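Local coordinates for protein isomaltodextranase (Arthrobacter globiformis, PDB 5AWO) that hydrolyses (1->6)-alpha-D-glucosidic linkages in polysaccharides such as dextran, removing successive isomaltose units from the non-reducing ends of the chains, at residues E58-I63 and A111-A116; G68-F73 and V358-E363; S204-G209 and R223-L228; V546-A551 and I580-G585. One frame throughout, in Å; residues are numbered along the deposited sequence. Where two conformers were deposited one is given.

Interaction 1 of 4, residues E58-I63 and A111-A116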
loop_
_atom_site.group_PDB
_atom_site.type_symbol
_atom_site.label_atom_id
_atom_site.label_comp_id
_atom_site.label_asym_id
_atom_site.label_seq_id
_atom_site.Cartn_x
_atom_site.Cartn_y
_atom_site.Cartn_z
ATOM N N GLU A 58 24.532 0.565 -17.847
ATOM C CA GLU A 58 23.349 -0.314 -17.830
ATOM C C GLU A 58 22.124 0.418 -17.310
ATOM O O GLU A 58 21.025 0.265 -17.842
ATOM C CB GLU A 58 23.643 -1.555 -17.017
ATOM C CG GLU A 58 24.526 -2.503 -17.801
ATOM C CD GLU A 58 23.813 -3.002 -19.041
ATOM O OE1 GLU A 58 23.001 -3.917 -18.914
ATOM O OE2 GLU A 58 24.009 -2.440 -20.133
ATOM N N TRP A 59 22.313 1.265 -16.300
ATOM C CA TRP A 59 21.258 2.160 -15.850
ATOM C C TRP A 59 20.752 3.064 -16.985
ATOM O O TRP A 59 19.550 3.197 -17.205
ATOM C CB TRP A 59 21.799 2.964 -14.672
ATOM C CG TRP A 59 21.074 4.180 -14.187
ATOM C CD1 TRP A 59 21.458 5.489 -14.365
ATOM C CD2 TRP A 59 19.906 4.232 -13.343
ATOM N NE1 TRP A 59 20.601 6.325 -13.721
ATOM C CE2 TRP A 59 19.649 5.587 -13.055
ATOM C CE3 TRP A 59 19.067 3.258 -12.789
ATOM C CZ2 TRP A 59 18.552 6.005 -12.287
ATOM C CZ3 TRP A 59 17.993 3.680 -12.007
ATOM C CH2 TRP A 59 17.740 5.016 -11.764
ATOM N N LYS A 60 21.699 3.664 -17.727
ATOM C CA LYS A 60 21.326 4.548 -18.833
ATOM C C LYS A 60 20.541 3.801 -19.921
ATOM O O LYS A 60 19.507 4.278 -20.372
ATOM C CB LYS A 60 22.577 5.197 -19.449
ATOM C CG LYS A 60 22.263 6.225 -20.529
ATOM C CD LYS A 60 23.536 6.757 -21.167
ATOM C CE LYS A 60 23.243 7.834 -22.203
ATOM N NZ LYS A 60 22.412 7.332 -23.335
ATOM N N VAL A 61 21.038 2.641 -20.326
ATOM C CA VAL A 61 20.400 1.908 -21.420
ATOM C C VAL A 61 18.997 1.451 -20.990
ATOM O O VAL A 61 18.040 1.552 -21.753
ATOM C CB VAL A 61 21.293 0.770 -21.947
ATOM C CG1 VAL A 61 20.594 -0.026 -23.031
ATOM C CG2 VAL A 61 22.579 1.348 -22.552
ATOM N N ASN A 62 18.858 1.011 -19.745
ATOM C CA ASN A 62 17.506 0.709 -19.247
ATOM C C ASN A 62 16.581 1.908 -19.243
ATOM O O ASN A 62 15.422 1.813 -19.663
ATOM C CB ASN A 62 17.554 0.092 -17.846
ATOM C CG ASN A 62 17.954 -1.372 -17.868
ATOM O OD1 ASN A 62 19.073 -1.766 -17.499
ATOM N ND2 ASN A 62 17.053 -2.188 -18.356
ATOM N N ILE A 63 17.080 3.069 -18.796
ATOM C CA ILE A 63 16.274 4.270 -18.811
ATOM C C ILE A 63 15.815 4.615 -20.248
ATOM O O ILE A 63 14.658 4.974 -20.466
ATOM C CB ILE A 63 17.003 5.488 -18.204
ATOM C CG1 ILE A 63 17.135 5.298 -16.684
ATOM C CG2 ILE A 63 16.295 6.793 -18.547
ATOM C CD1 ILE A 63 18.044 6.309 -16.030
ATOM N N ALA A 111 18.449 12.738 -12.331
ATOM C CA ALA A 111 17.098 13.261 -12.213
ATOM C C ALA A 111 16.760 14.176 -13.406
ATOM O O ALA A 111 15.647 14.151 -13.914
ATOM C CB ALA A 111 16.898 13.984 -10.898
ATOM N N ASN A 112 17.718 14.983 -13.859
ATOM C CA ASN A 112 17.477 15.801 -15.046
ATOM C C ASN A 112 17.396 14.996 -16.348
ATOM O O ASN A 112 16.563 15.307 -17.222
ATOM C CB ASN A 112 18.537 16.890 -15.177
ATOM C CG ASN A 112 18.237 17.833 -16.319
ATOM O OD1 ASN A 112 17.279 18.596 -16.258
ATOM N ND2 ASN A 112 19.019 17.744 -17.390
ATOM N N TYR A 113 18.249 13.980 -16.497
ATOM C CA TYR A 113 18.248 13.100 -17.662
ATOM C C TYR A 113 16.867 12.432 -17.743
ATOM O O TYR A 113 16.246 12.375 -18.808
ATOM C CB TYR A 113 19.374 12.057 -17.532
ATOM C CG TYR A 113 19.569 11.123 -18.708
ATOM C CD1 TYR A 113 18.749 10.005 -18.885
ATOM C CD2 TYR A 113 20.584 11.341 -19.654
ATOM C CE1 TYR A 113 18.935 9.144 -19.956
ATOM C CE2 TYR A 113 20.765 10.497 -20.729
ATOM C CZ TYR A 113 19.929 9.405 -20.889
ATOM O OH TYR A 113 20.123 8.559 -21.963
ATOM N N LEU A 114 16.384 11.940 -16.601
ATOM C CA LEU A 114 15.027 11.372 -16.524
ATOM C C LEU A 114 13.946 12.409 -16.873
ATOM O O LEU A 114 13.030 12.138 -17.657
ATOM C CB LEU A 114 14.794 10.739 -15.132
ATOM C CG LEU A 114 15.493 9.391 -14.913
ATOM C CD1 LEU A 114 15.791 9.097 -13.446
ATOM C CD2 LEU A 114 14.685 8.252 -15.517
ATOM N N ALA A 115 14.058 13.614 -16.332
ATOM C CA ALA A 115 13.107 14.691 -16.631
ATOM C C ALA A 115 13.006 14.973 -18.133
ATOM O O ALA A 115 11.897 15.154 -18.660
ATOM C CB ALA A 115 13.503 15.952 -15.890
ATOM N N ALA A 116 14.138 14.925 -18.829
ATOM C CA ALA A 116 14.130 15.190 -20.292
ATOM C C ALA A 116 13.347 14.118 -21.040
ATOM O O ALA A 116 12.889 14.322 -22.183
ATOM C CB ALA A 116 15.553 15.285 -20.839
#

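Interaction 2 of 4, residues G68-F73 and V358-E363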
loop_
_atom_site.group_PDB
_atom_site.type_symbol
_atom_site.label_atom_id
_atom_site.label_comp_id
_atom_site.label_asym_id
_atom_site.label_seq_id
_atom_site.Cartn_x
_atom_site.Cartn_y
_atom_site.Cartn_z
ATOM N N GLY A 68 11.271 4.898 -24.172
ATOM C CA GLY A 68 10.680 4.589 -25.474
ATOM C C GLY A 68 9.551 3.576 -25.490
ATOM O O GLY A 68 8.851 3.447 -26.492
ATOM N N ASN A 69 9.366 2.858 -24.402
ATOM C CA ASN A 69 8.323 1.869 -24.375
ATOM C C ASN A 69 7.438 2.211 -23.152
ATOM O O ASN A 69 6.397 2.871 -23.267
ATOM C CB ASN A 69 8.956 0.459 -24.372
ATOM C CG ASN A 69 9.895 0.195 -25.591
ATOM O OD1 ASN A 69 9.517 -0.519 -26.535
ATOM N ND2 ASN A 69 11.118 0.746 -25.563
ATOM N N PHE A 70 7.922 1.952 -21.961
ATOM C CA PHE A 70 7.022 1.908 -20.806
ATOM C C PHE A 70 6.617 3.215 -20.151
ATOM O O PHE A 70 5.594 3.276 -19.496
ATOM C CB PHE A 70 7.614 0.974 -19.762
ATOM C CG PHE A 70 7.791 -0.412 -20.269
ATOM C CD1 PHE A 70 6.746 -1.312 -20.207
ATOM C CD2 PHE A 70 8.944 -0.783 -20.928
ATOM C CE1 PHE A 70 6.866 -2.581 -20.711
ATOM C CE2 PHE A 70 9.071 -2.055 -21.462
ATOM C CZ PHE A 70 8.027 -2.972 -21.321
ATOM N N ALA A 71 7.419 4.265 -20.308
ATOM C CA ALA A 71 7.049 5.556 -19.735
ATOM C C ALA A 71 5.720 6.047 -20.265
ATOM O O ALA A 71 4.944 6.638 -19.534
ATOM C CB ALA A 71 8.147 6.592 -19.984
ATOM N N ASP A 72 5.422 5.725 -21.526
ATOM C CA ASP A 72 4.144 6.141 -22.112
ATOM C C ASP A 72 2.937 5.407 -21.514
ATOM O O ASP A 72 1.807 5.882 -21.627
ATOM C CB ASP A 72 4.154 5.986 -23.636
ATOM C CG ASP A 72 5.148 6.917 -24.296
ATOM O OD1 ASP A 72 5.172 8.105 -23.905
ATOM O OD2 ASP A 72 5.925 6.449 -25.155
ATOM N N PHE A 73 3.188 4.276 -20.832
ATOM C CA PHE A 73 2.171 3.537 -20.102
ATOM C C PHE A 73 2.201 3.837 -18.609
ATOM O O PHE A 73 1.582 3.156 -17.826
ATOM C CB PHE A 73 2.361 2.048 -20.346
ATOM C CG PHE A 73 2.053 1.650 -21.753
ATOM C CD1 PHE A 73 0.757 1.382 -22.119
ATOM C CD2 PHE A 73 3.050 1.589 -22.708
ATOM C CE1 PHE A 73 0.456 1.063 -23.431
ATOM C CE2 PHE A 73 2.752 1.248 -24.015
ATOM C CZ PHE A 73 1.451 0.985 -24.366
ATOM N N VAL A 358 2.695 -7.779 -20.949
ATOM C CA VAL A 358 2.220 -8.114 -19.589
ATOM C C VAL A 358 1.848 -6.834 -18.828
ATOM O O VAL A 358 0.873 -6.762 -18.059
ATOM C CB VAL A 358 3.348 -8.868 -18.780
ATOM C CG1 VAL A 358 2.973 -9.091 -17.304
ATOM C CG2 VAL A 358 3.676 -10.213 -19.452
ATOM N N TYR A 359 2.655 -5.816 -19.078
ATOM C CA TYR A 359 2.652 -4.592 -18.290
ATOM C C TYR A 359 1.818 -3.479 -18.927
ATOM O O TYR A 359 1.545 -2.461 -18.280
ATOM C CB TYR A 359 4.083 -4.127 -18.139
ATOM C CG TYR A 359 4.963 -5.109 -17.416
ATOM C CD1 TYR A 359 4.591 -5.616 -16.160
ATOM C CD2 TYR A 359 6.156 -5.555 -17.956
ATOM C CE1 TYR A 359 5.397 -6.496 -15.464
ATOM C CE2 TYR A 359 6.972 -6.436 -17.265
ATOM C CZ TYR A 359 6.585 -6.916 -16.026
ATOM O OH TYR A 359 7.405 -7.781 -15.327
ATOM N N THR A 360 1.415 -3.660 -20.181
ATOM C CA THR A 360 0.877 -2.560 -20.990
ATOM C C THR A 360 -0.551 -2.803 -21.496
ATOM O O THR A 360 -0.970 -2.198 -22.494
ATOM C CB THR A 360 1.825 -2.234 -22.151
ATOM O OG1 THR A 360 1.951 -3.383 -23.005
ATOM C CG2 THR A 360 3.186 -1.804 -21.617
ATOM N N ASN A 361 -1.322 -3.652 -20.826
ATOM C CA ASN A 361 -2.746 -3.780 -21.128
ATOM C C ASN A 361 -3.466 -2.564 -20.536
ATOM O O ASN A 361 -3.548 -2.396 -19.325
ATOM C CB ASN A 361 -3.283 -5.091 -20.548
ATOM C CG ASN A 361 -4.772 -5.286 -20.744
ATOM O OD1 ASN A 361 -5.556 -4.347 -20.776
ATOM N ND2 ASN A 361 -5.179 -6.525 -20.814
ATOM N N LYS A 362 -3.942 -1.692 -21.417
ATOM C CA LYS A 362 -4.517 -0.420 -20.990
ATOM C C LYS A 362 -5.710 -0.603 -20.066
ATOM O O LYS A 362 -5.900 0.207 -19.149
ATOM C CB LYS A 362 -4.875 0.449 -22.212
ATOM C CG LYS A 362 -3.646 0.988 -22.948
ATOM C CD LYS A 362 -3.975 1.376 -24.397
ATOM C CE LYS A 362 -2.728 1.606 -25.262
ATOM N NZ LYS A 362 -2.134 0.414 -25.955
ATOM N N GLU A 363 -6.525 -1.638 -20.280
ATOM C CA GLU A 363 -7.701 -1.837 -19.454
ATOM C C GLU A 363 -7.344 -2.307 -18.043
ATOM O O GLU A 363 -7.973 -1.926 -17.077
ATOM C CB GLU A 363 -8.683 -2.813 -20.104
ATOM C CG GLU A 363 -9.129 -2.375 -21.485
ATOM C CD GLU A 363 -10.455 -2.997 -21.854
ATOM O OE1 GLU A 363 -11.460 -2.693 -21.194
ATOM O OE2 GLU A 363 -10.484 -3.818 -22.799
#

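Interaction 3 of 4, residues S204-G209 and R223-L228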
loop_
_atom_site.group_PDB
_atom_site.type_symbol
_atom_site.label_atom_id
_atom_site.label_comp_id
_atom_site.label_asym_id
_atom_site.label_seq_id
_atom_site.Cartn_x
_atom_site.Cartn_y
_atom_site.Cartn_z
ATOM N N SER A 204 13.751 -4.015 9.771
ATOM C CA SER A 204 13.715 -4.996 10.842
ATOM C C SER A 204 15.103 -5.235 11.404
ATOM O O SER A 204 15.279 -5.448 12.611
ATOM C CB SER A 204 13.085 -6.301 10.341
ATOM O OG SER A 204 13.719 -6.814 9.163
ATOM N N TRP A 205 16.109 -5.167 10.538
ATOM C CA TRP A 205 17.492 -5.318 11.008
ATOM C C TRP A 205 17.921 -4.159 11.916
ATOM O O TRP A 205 18.554 -4.402 12.951
ATOM C CB TRP A 205 18.452 -5.481 9.846
ATOM C CG TRP A 205 18.303 -6.752 9.056
ATOM C CD1 TRP A 205 17.204 -7.554 8.964
ATOM C CD2 TRP A 205 19.321 -7.369 8.245
ATOM N NE1 TRP A 205 17.478 -8.624 8.142
ATOM C CE2 TRP A 205 18.760 -8.536 7.684
ATOM C CE3 TRP A 205 20.651 -7.054 7.946
ATOM C CZ2 TRP A 205 19.485 -9.384 6.837
ATOM C CZ3 TRP A 205 21.375 -7.901 7.109
ATOM C CH2 TRP A 205 20.789 -9.054 6.565
ATOM N N TYR A 206 17.558 -2.934 11.563
ATOM C CA TYR A 206 17.696 -1.803 12.523
ATOM C C TYR A 206 16.939 -2.069 13.835
ATOM O O TYR A 206 17.496 -1.936 14.927
ATOM C CB TYR A 206 17.206 -0.493 11.894
ATOM C CG TYR A 206 17.164 0.626 12.904
ATOM C CD1 TYR A 206 18.323 1.325 13.228
ATOM C CD2 TYR A 206 15.990 0.971 13.549
ATOM C CE1 TYR A 206 18.298 2.323 14.178
ATOM C CE2 TYR A 206 15.966 1.966 14.504
ATOM C CZ TYR A 206 17.131 2.636 14.814
ATOM O OH TYR A 206 17.045 3.634 15.783
ATOM N N GLU A 207 15.675 -2.429 13.735
ATOM C CA GLU A 207 14.796 -2.492 14.918
ATOM C C GLU A 207 15.263 -3.490 15.974
ATOM O O GLU A 207 15.431 -3.112 17.161
ATOM C CB GLU A 207 13.352 -2.791 14.506
ATOM C CG GLU A 207 12.388 -2.815 15.693
ATOM C CD GLU A 207 10.924 -2.896 15.346
ATOM O OE1 GLU A 207 10.561 -3.274 14.204
ATOM O OE2 GLU A 207 10.108 -2.591 16.261
ATOM N N ASP A 208 15.450 -4.745 15.582
ATOM C CA ASP A 208 15.889 -5.731 16.585
ATOM C C ASP A 208 17.111 -6.565 16.196
ATOM O O ASP A 208 17.499 -7.458 16.932
ATOM C CB ASP A 208 14.709 -6.584 17.078
ATOM C CG ASP A 208 14.253 -7.574 16.073
ATOM O OD1 ASP A 208 14.833 -7.589 14.973
ATOM O OD2 ASP A 208 13.306 -8.319 16.407
ATOM N N GLY A 209 17.778 -6.228 15.104
ATOM C CA GLY A 209 18.987 -6.915 14.729
ATOM C C GLY A 209 18.855 -8.398 14.411
ATOM O O GLY A 209 19.879 -9.112 14.435
ATOM N N ARG A 223 12.334 -0.603 20.181
ATOM C CA ARG A 223 11.038 -0.205 19.670
ATOM C C ARG A 223 10.832 1.305 19.679
ATOM O O ARG A 223 10.328 1.886 18.719
ATOM C CB ARG A 223 9.951 -0.889 20.509
ATOM C CG ARG A 223 8.544 -0.625 20.044
ATOM C CD ARG A 223 8.329 -1.203 18.673
ATOM N NE ARG A 223 6.945 -1.004 18.258
ATOM C CZ ARG A 223 6.480 -1.241 17.037
ATOM N NH1 ARG A 223 7.298 -1.689 16.098
ATOM N NH2 ARG A 223 5.195 -1.041 16.772
ATOM N N ALA A 224 11.213 1.966 20.768
ATOM C CA ALA A 224 10.977 3.394 20.859
ATOM C C ALA A 224 11.810 4.133 19.812
ATOM O O ALA A 224 11.334 5.064 19.168
ATOM C CB ALA A 224 11.293 3.901 22.275
ATOM N N ASN A 225 13.043 3.687 19.614
ATOM C CA ASN A 225 13.922 4.311 18.634
ATOM C C ASN A 225 13.413 4.114 17.205
ATOM O O ASN A 225 13.477 5.021 16.392
ATOM C CB ASN A 225 15.338 3.777 18.767
ATOM C CG ASN A 225 16.057 4.337 19.975
ATOM O OD1 ASN A 225 15.654 5.363 20.525
ATOM N ND2 ASN A 225 17.105 3.668 20.386
ATOM N N TYR A 226 12.892 2.932 16.923
ATOM C CA TYR A 226 12.273 2.649 15.623
ATOM C C TYR A 226 11.076 3.543 15.363
ATOM O O TYR A 226 10.948 4.145 14.286
ATOM C CB TYR A 226 11.840 1.185 15.614
ATOM C CG TYR A 226 11.203 0.690 14.330
ATOM C CD1 TYR A 226 11.932 0.612 13.159
ATOM C CD2 TYR A 226 9.894 0.268 14.308
ATOM C CE1 TYR A 226 11.363 0.140 11.997
ATOM C CE2 TYR A 226 9.314 -0.230 13.152
ATOM C CZ TYR A 226 10.050 -0.298 12.004
ATOM O OH TYR A 226 9.496 -0.800 10.831
ATOM N N GLU A 227 10.190 3.654 16.348
ATOM C CA GLU A 227 9.056 4.566 16.229
ATOM C C GLU A 227 9.466 6.020 16.034
ATOM O O GLU A 227 8.890 6.754 15.239
ATOM C CB GLU A 227 8.140 4.412 17.438
ATOM C CG GLU A 227 7.447 3.058 17.384
ATOM C CD GLU A 227 6.556 2.770 18.560
ATOM O OE1 GLU A 227 6.794 3.320 19.653
ATOM O OE2 GLU A 227 5.618 1.972 18.360
ATOM N N LEU A 228 10.479 6.441 16.781
ATOM C CA LEU A 228 10.969 7.799 16.660
ATOM C C LEU A 228 11.549 8.061 15.260
ATOM O O LEU A 228 11.215 9.054 14.605
ATOM C CB LEU A 228 12.042 8.023 17.726
ATOM C CG LEU A 228 12.674 9.406 17.764
ATOM C CD1 LEU A 228 11.611 10.433 18.097
ATOM C CD2 LEU A 228 13.784 9.426 18.802
HETATM O O HOH W 1 7.686 -3.334 13.562
#

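Interaction 4 of 4, residues V546-A551 and I580-G585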
loop_
_atom_site.group_PDB
_atom_site.type_symbol
_atom_site.label_atom_id
_atom_site.label_comp_id
_atom_site.label_asym_id
_atom_site.label_seq_id
_atom_site.Cartn_x
_atom_site.Cartn_y
_atom_site.Cartn_z
ATOM N N VAL A 546 -18.991 11.895 10.800
ATOM C CA VAL A 546 -18.889 11.750 9.343
ATOM C C VAL A 546 -18.231 12.983 8.750
ATOM O O VAL A 546 -18.630 14.117 9.047
ATOM C CB VAL A 546 -20.256 11.523 8.665
ATOM C CG1 VAL A 546 -20.113 11.452 7.141
ATOM C CG2 VAL A 546 -20.920 10.259 9.196
ATOM N N THR A 547 -17.201 12.761 7.931
ATOM C CA THR A 547 -16.579 13.825 7.174
ATOM C C THR A 547 -16.526 13.497 5.685
ATOM O O THR A 547 -16.629 12.325 5.273
ATOM C CB THR A 547 -15.138 14.132 7.640
ATOM O OG1 THR A 547 -14.294 12.963 7.515
ATOM C CG2 THR A 547 -15.104 14.614 9.064
ATOM N N ALA A 548 -16.400 14.555 4.892
ATOM C CA ALA A 548 -15.928 14.468 3.512
ATOM C C ALA A 548 -14.717 15.374 3.342
ATOM O O ALA A 548 -14.671 16.486 3.892
ATOM C CB ALA A 548 -17.032 14.835 2.530
ATOM N N GLU A 549 -13.709 14.887 2.594
ATOM C CA GLU A 549 -12.451 15.571 2.400
ATOM C C GLU A 549 -11.947 15.364 0.973
ATOM O O GLU A 549 -12.293 14.345 0.317
ATOM C CB GLU A 549 -11.378 15.016 3.350
ATOM C CG GLU A 549 -11.642 15.305 4.821
ATOM C CD GLU A 549 -10.611 14.706 5.768
ATOM O OE1 GLU A 549 -9.737 13.922 5.307
ATOM O OE2 GLU A 549 -10.655 15.001 6.982
ATOM N N LYS A 550 -11.114 16.291 0.522
ATOM C CA LYS A 550 -10.387 16.101 -0.724
ATOM C C LYS A 550 -9.261 15.119 -0.441
ATOM O O LYS A 550 -8.998 14.784 0.721
ATOM C CB LYS A 550 -9.795 17.406 -1.242
ATOM C CG LYS A 550 -10.802 18.526 -1.463
ATOM C CD LYS A 550 -10.089 19.773 -1.938
ATOM C CE LYS A 550 -9.800 19.748 -3.433
ATOM N NZ LYS A 550 -11.028 19.898 -4.266
ATOM N N ALA A 551 -8.596 14.665 -1.495
ATOM C CA ALA A 551 -7.462 13.731 -1.334
ATOM C C ALA A 551 -6.357 14.312 -0.458
ATOM O O ALA A 551 -5.707 13.570 0.287
ATOM C CB ALA A 551 -6.923 13.305 -2.680
ATOM N N ILE A 580 -24.848 15.209 2.489
ATOM C CA ILE A 580 -23.423 15.421 2.578
ATOM C C ILE A 580 -23.015 16.327 1.424
ATOM O O ILE A 580 -23.493 16.151 0.301
ATOM C CB ILE A 580 -22.689 14.055 2.582
ATOM C CG1 ILE A 580 -21.228 14.224 2.979
ATOM C CG2 ILE A 580 -22.830 13.350 1.239
ATOM C CD1 ILE A 580 -20.542 12.903 3.286
ATOM N N THR A 581 -22.191 17.325 1.702
ATOM C CA THR A 581 -21.671 18.187 0.657
ATOM C C THR A 581 -20.440 17.503 0.063
ATOM O O THR A 581 -19.422 17.410 0.745
ATOM C CB THR A 581 -21.395 19.643 1.143
ATOM O OG1 THR A 581 -20.500 19.689 2.273
ATOM C CG2 THR A 581 -22.716 20.298 1.557
ATOM N N LEU A 582 -20.582 16.998 -1.174
ATOM C CA LEU A 582 -19.466 16.396 -1.961
ATOM C C LEU A 582 -19.078 17.317 -3.114
ATOM O O LEU A 582 -19.930 18.005 -3.695
ATOM C CB LEU A 582 -19.850 15.015 -2.519
ATOM C CG LEU A 582 -20.401 13.983 -1.551
ATOM C CD1 LEU A 582 -20.928 12.777 -2.301
ATOM C CD2 LEU A 582 -19.359 13.580 -0.514
ATOM N N ASP A 583 -17.789 17.350 -3.447
ATOM C CA ASP A 583 -17.284 18.190 -4.523
ATOM C C ASP A 583 -17.148 17.340 -5.782
ATOM O O ASP A 583 -17.205 16.117 -5.701
ATOM C CB ASP A 583 -15.945 18.869 -4.133
ATOM C CG ASP A 583 -16.122 20.098 -3.213
ATOM O OD1 ASP A 583 -17.267 20.540 -3.023
ATOM O OD2 ASP A 583 -15.110 20.673 -2.683
ATOM N N ALA A 584 -17.035 17.986 -6.945
ATOM C CA ALA A 584 -16.856 17.279 -8.205
ATOM C C ALA A 584 -15.580 16.452 -8.099
ATOM O O ALA A 584 -14.580 16.945 -7.629
ATOM C CB ALA A 584 -16.710 18.248 -9.367
ATOM N N GLY A 585 -15.638 15.221 -8.559
ATOM C CA GLY A 585 -14.462 14.373 -8.599
ATOM C C GLY A 585 -14.346 13.633 -7.295
ATOM O O GLY A 585 -15.350 13.221 -6.737
#

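Interaction 1 of 4, residues E58-I63 and A111-A116
Ile63 pushes its two branches into the angle formed by Tyr113 and Leu114 on the neighbouring helix. Its CG2 methyl comes to the rim of the phenol ring, in the ring plane, 3.8 Å from Tyr113 CE1. The same CG2 meets Leu114 CD2 at 3.7 Å, and CD1 at the end of the other branch touches that leucine methyl too, so one beta-branched residue serves two partners. CD1 also lies over the indole face of Trp59, a turn earlier, offset toward its rim, and Leu114 CD1 approaches the same ring obliquely, 4.3 Å from Trp59 CZ2. The two helices run almost parallel, the axes of these short segments 19° and 11.7 Å apart, as expected for neighbours on the outside of a TIM barrel; Ile63, Trp59 and Leu114 all reach inward to Ala78 on barrel strand 77-79. At the outer end the contact turns polar. Tyr113, with CG anti to the backbone N (chi1 -176°), carries its hydroxyl across to Lys60. That lysine is stretched out as far as CE and then bends at its last torsion (chi4 -61°), which brings NZ into a hydrogen bond of 2.9 Å with Tyr113 OH. Both groups share Asp64, one carboxylate oxygen taking the hydroxyl and the other pairing with the ammonium; lysine suits this outer position because its methylenes pass the hydroxyl end of the phenol while its charge meets the acid.

Interaction 2 of 4, residues G68-F73 and V358-E363
Thr360 sits squarely over one face of the Phe73 ring. This is a CH-pi contact: Thr360 CB lies 3.7 Å from the ring centroid and only 7° from the ring normal, while the methyl CG2 leans to the CG-CD2 side, 3.6 Å from Phe73 CD2. The threonine can offer carbon to the ring because its first torsion (chi1 62°) turns OG1 back into its own chain, where it is hydrogen-bonded to Ala356 O, and leaves the methyl for the aromatic. The ammonium of Lys362 comes to the ring from another side, at the edge and near its plane, with NZ 3.7 Å from Phe73 CE1; this is a van der Waals approach by a bent chain and not a cation over the pi face.

Phe70 adds further apolar contacts. Its CE1 touches Tyr359 CB at 4.1 Å, and its CD1 lies 3.9 Å from Thr360 CG2, so that single methyl is held between two phenylalanines. Replacing Phe73 by alanine would probably open a gap between Thr360 and the Lys362 chain, leaving the threonine methyl with Phe70 as its one aromatic neighbour across this contact.

Next to the contact Asn361 is the N-cap of helix 362-370, its OD1 accepting from Val364 N and, weakly, from Glu363 N. Phe70 and Tyr359 both rest on Ile345 of barrel strand 343-345, Val358 packs on helix 326-339, and Glu363 forms a salt bridge with Arg437 of strand 434-438, in the C-terminal beta sandwich.

Interaction 3 of 4, residues S204-G209 and R223-L228
A carboxylate lies flat on a phenol ring: the acid group of Glu207 stacks over one face of Tyr226, the two planes 19° apart, with Glu207 OE1 3.5 Å from Tyr226 CE2. The pair joins two helices of the TIM barrel, the short helix 203-208, which follows strand 197-200, and helix 223-237, which leads on to strand 242-245. They run nearer antiparallel than parallel. Asp201, the likely nucleophile, precedes the first of them, and the Tyr206 side chain is about 10 Å from that of Asp201.

An anionic oxygen over an aromatic face is not an easy fit, and Arg223 probably compensates. Its NH1 gives Glu207 OE2 a salt-bridged hydrogen bond of 3.0 Å, nearly straight (N-H...O 161°) and reaching OE2 from its syn side, a little out of the carboxylate plane, the two groups nearly coplanar. The arginine bends at its second torsion (chi2 64°) to come alongside the acid, while its NE pairs with Glu227 OE2 at 3.3 Å; the three residues form one salt-bridge network. A water 2.9 Å from Glu207 OE1 accepts a weak bond from Arg223 NH1. A leucine in place of Glu207 would probably leave Arg223 NH1 without its charged mate and the Tyr226 face without its stacked carboxylate.

Glu207 suits its place because its methylenes also pack on the ring, CB lying over the face. Tyr226 is fixed at its far end by a hydrogen bond from OH to Glu257. Beside it the Tyr206 ring comes edge-on to the second helix, with CE2 3.9 Å from Tyr226 CA and OH 3.4 Å from Asn225 CB.

Interaction 4 of 4, residues V546-A551 and I580-G585
The tip of Ile580 is the main bump here: its CD1 lodges in the dip between two inward-facing residues of the opposite strand, 4.1 Å from Val546 CG1 and 4.1 Å from Ala548 CB. The isoleucine reaches that far because CG1 stands anti to the backbone N (chi1 -168°) and the chain runs on straight to CD1. Alanine suits the facing position because a methyl is short enough to let Ile580 CD1 and Leu582 CD2 both close in on it. Around that methyl lie Ile580 CD1, Leu582 CD2 at 4.0 Å from Ala548 CB, and the carbonyl oxygen of Thr581, 3.9 Å from the same CB. The two strands belong to different sheets of the beta-sandwich carbohydrate-binding module, 542-549 running with 555-564 and 585-592, and 574-582 pairing with 526-535; they point nearly the same way, 12° apart, and meet through side chains. Thr581 O, buried here, has no polar partner in the model, whereas Thr581 OG1 bonds to Val556 O. Leu582 and Ile580 extend the apolar filling onto Leu608.

Overall arrangement
Interactions 1 and 2 are near neighbours, their centres about 18 Å apart, and both use helix 56-68: interaction 1 joins its middle to helix 107-116, while interaction 2 starts at its C-terminal end and reaches the chain before helix 362-370. Along the sequence these two cross. Interaction 3 is nested inside the long loop that interaction 2 closes, and lies about 39 Å from it between centres, across the chain's centre, near the likely nucleophile. All three join helices and loops around the barrel's parallel strands. Interaction 4 comes last, in the carbohydrate-binding module, its centre about 32 to 39 Å from the others, so catalytic barrel and module each have their own internal packing.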